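Local coordinates for putative outer membrane lipoprotein (Salmonella typhimurium LT2, PDB 2RD1), which is of unknown function but, as a putative lipoprotein carrying a small DUF903 domain of the SH3 clan, is probably tethered to the bacterial outer membrane, at residues Tyr5-Lys10 / Arg40-Asn45. Numbering follows the deposited sequence.
Sequences YVMTTK and REINSN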
loop_
_atom_site.group_PDB
_atom_site.type_symbol
_atom_site.label_atom_id
_atom_site.label_comp_id
_atom_site.label_asym_id
_atom_site.label_seq_id
_atom_site.Cartn_x
_atom_site.Cartn_y
_atom_site.Cartn_z
ATOM N N TYR A 5 -4.764 -4.597 -0.368
ATOM C CA TYR A 5 -4.140 -3.872 -1.451
ATOM C C TYR A 5 -2.700 -4.315 -1.419
ATOM O O TYR A 5 -2.184 -4.685 -0.359
ATOM C CB TYR A 5 -4.192 -2.362 -1.228
ATOM C CG TYR A 5 -5.428 -1.684 -1.777
ATOM C CD1 TYR A 5 -6.672 -1.868 -1.188
ATOM C CD2 TYR A 5 -5.346 -0.850 -2.886
ATOM C CE1 TYR A 5 -7.813 -1.230 -1.690
ATOM C CE2 TYR A 5 -6.471 -0.209 -3.397
ATOM C CZ TYR A 5 -7.703 -0.404 -2.793
ATOM O OH TYR A 5 -8.811 0.238 -3.301
ATOM N N VAL A 6 -2.066 -4.313 -2.585
ATOM C CA VAL A 6 -0.671 -4.688 -2.685
ATOM C C VAL A 6 0.081 -3.459 -3.150
ATOM O O VAL A 6 -0.210 -2.880 -4.201
ATOM C CB VAL A 6 -0.452 -5.830 -3.682
ATOM C CG1 VAL A 6 1.043 -6.078 -3.864
ATOM C CG2 VAL A 6 -1.147 -7.077 -3.184
HETATM N N MSE A 7 1.047 -3.068 -2.332
HETATM C CA MSE A 7 1.879 -1.910 -2.574
HETATM C C MSE A 7 3.249 -2.344 -3.063
HETATM O O MSE A 7 3.869 -3.230 -2.482
HETATM C CB MSE A 7 2.031 -1.130 -1.268
HETATM C CG MSE A 7 2.954 0.069 -1.333
HETATM SE SE MSE A 7 3.192 0.856 0.429
HETATM C CE MSE A 7 1.588 1.921 0.498
ATOM N N THR A 8 3.713 -1.722 -4.138
ATOM C CA THR A 8 5.030 -2.018 -4.672
ATOM C C THR A 8 5.875 -0.768 -4.471
ATOM O O THR A 8 5.482 0.326 -4.872
ATOM C CB THR A 8 4.969 -2.358 -6.161
ATOM O OG1 THR A 8 4.146 -3.517 -6.337
ATOM C CG2 THR A 8 6.368 -2.666 -6.696
ATOM N N THR A 9 7.034 -0.923 -3.839
ATOM C CA THR A 9 7.879 0.235 -3.589
ATOM C C THR A 9 8.932 0.460 -4.664
ATOM O O THR A 9 9.247 -0.427 -5.458
ATOM C CB THR A 9 8.565 0.146 -2.190
ATOM O OG1 THR A 9 9.537 -0.908 -2.187
ATOM C CG2 THR A 9 7.509 -0.129 -1.093
ATOM N N LYS A 10 9.461 1.674 -4.680
ATOM C CA LYS A 10 10.477 2.076 -5.636
ATOM C C LYS A 10 11.671 1.134 -5.601
ATOM O O LYS A 10 12.205 0.768 -6.648
ATOM C CB LYS A 10 10.924 3.508 -5.333
ATOM C CG LYS A 10 11.913 4.085 -6.336
ATOM C CD LYS A 10 12.176 5.557 -6.063
ATOM C CE LYS A 10 13.182 6.130 -7.045
ATOM N NZ LYS A 10 13.347 7.603 -6.867
ATOM N N ARG A 40 1.608 2.095 9.620
ATOM C CA ARG A 40 2.866 2.671 9.165
ATOM C C ARG A 40 2.609 3.863 8.259
ATOM O O ARG A 40 1.467 4.237 7.998
ATOM C CB ARG A 40 3.673 1.640 8.375
ATOM C CG ARG A 40 3.655 0.224 8.918
ATOM C CD ARG A 40 4.582 0.038 10.098
ATOM N NE ARG A 40 4.700 -1.375 10.443
ATOM C CZ ARG A 40 5.380 -1.842 11.484
ATOM N NH1 ARG A 40 6.014 -1.007 12.300
ATOM N NH2 ARG A 40 5.426 -3.150 11.710
ATOM N N GLU A 41 3.696 4.454 7.781
ATOM C CA GLU A 41 3.625 5.586 6.874
ATOM C C GLU A 41 4.876 5.493 6.015
ATOM O O GLU A 41 5.915 5.025 6.480
ATOM C CB GLU A 41 3.592 6.908 7.653
ATOM C CG GLU A 41 2.872 8.048 6.925
ATOM C CD GLU A 41 2.653 9.277 7.805
ATOM O OE1 GLU A 41 3.656 9.864 8.264
ATOM O OE2 GLU A 41 1.479 9.659 8.038
ATOM N N ILE A 42 4.771 5.909 4.758
ATOM C CA ILE A 42 5.904 5.860 3.842
ATOM C C ILE A 42 5.849 7.040 2.891
ATOM O O ILE A 42 4.773 7.531 2.561
ATOM C CB ILE A 42 5.900 4.550 3.010
ATOM C CG1 ILE A 42 7.075 4.542 2.031
ATOM C CG2 ILE A 42 4.590 4.417 2.235
ATOM C CD1 ILE A 42 7.170 3.270 1.209
ATOM N N ASN A 43 7.013 7.507 2.465
ATOM C CA ASN A 43 7.068 8.623 1.534
ATOM C C ASN A 43 6.344 8.242 0.242
ATOM O O ASN A 43 6.639 7.217 -0.377
ATOM C CB ASN A 43 8.524 8.998 1.250
ATOM C CG ASN A 43 8.664 9.944 0.076
ATOM O OD1 ASN A 43 7.865 10.865 -0.095
ATOM N ND2 ASN A 43 9.690 9.725 -0.739
ATOM N N SER A 44 5.383 9.072 -0.147
ATOM C CA SER A 44 4.589 8.832 -1.344
ATOM C C SER A 44 5.422 8.646 -2.604
ATOM O O SER A 44 4.943 8.073 -3.581
ATOM C CB SER A 44 3.600 9.981 -1.551
ATOM O OG SER A 44 2.775 10.142 -0.410
ATOM N N ASN A 45 6.661 9.129 -2.589
ATOM C CA ASN A 45 7.534 8.995 -3.754
ATOM C C ASN A 45 8.112 7.587 -3.838
ATOM O O ASN A 45 8.508 7.127 -4.912
ATOM C CB ASN A 45 8.677 10.014 -3.691
ATOM C CG ASN A 45 8.185 11.446 -3.769
ATOM O OD1 ASN A 45 7.568 11.958 -2.830
ATOM N ND2 ASN A 45 8.449 12.101 -4.897
#
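Ile42 runs fully extended toward strand 4-9: CG1 stands anti to the backbone N (chi1 178°) and CD1 extends the chain further, chi2 also being near 180°, which carries the terminal methyl to Thr9, while the CG2 branch is left to meet Met7. Met7, a selenomethionine, also leaves its backbone with CG anti to N, and its chain stays extended through CG, which brings SE to the CG2 branch. The two branches of Ile42 therefore serve two different residues. CG2 lies 4.2 Å from Met7 SE, and CD1 lies 4.1 Å from Thr9 CG2, the threonine and isoleucine side chains meeting at a slant. Both separations are those of apolar van der Waals packing, and no hydrogen bond joins the two segments.

In the fold, this contact bridges two three-stranded antiparallel sheets: Met7 and Thr9 belong to the central strand of one (14-18, 4-9, 47-52), and Ile42 to an outermost strand of the other (22-24, 29-33, 39-43). Such packing of short antiparallel sheets is consistent with the small beta-barrel of the SH3 clan, to which DUF903 is assigned. Val47, just beyond the second segment, touches both Met7 and Ile42, and Leu50 also packs on Met7.

Thr9 divides its branches by polarity, giving its methyl to Ile42 while OG1 hydrogen-bonds to the backbone N of Gln13. At the exposed margin the contact thins, where the extended chain of Lys10 brings CD to 4.2 Å from the backbone O of Asn45. Just after Ile42, Asn45 N gives a weak but nearly straight hydrogen bond to Asn43 OD1 (3.3 Å, 172°), an Asx turn.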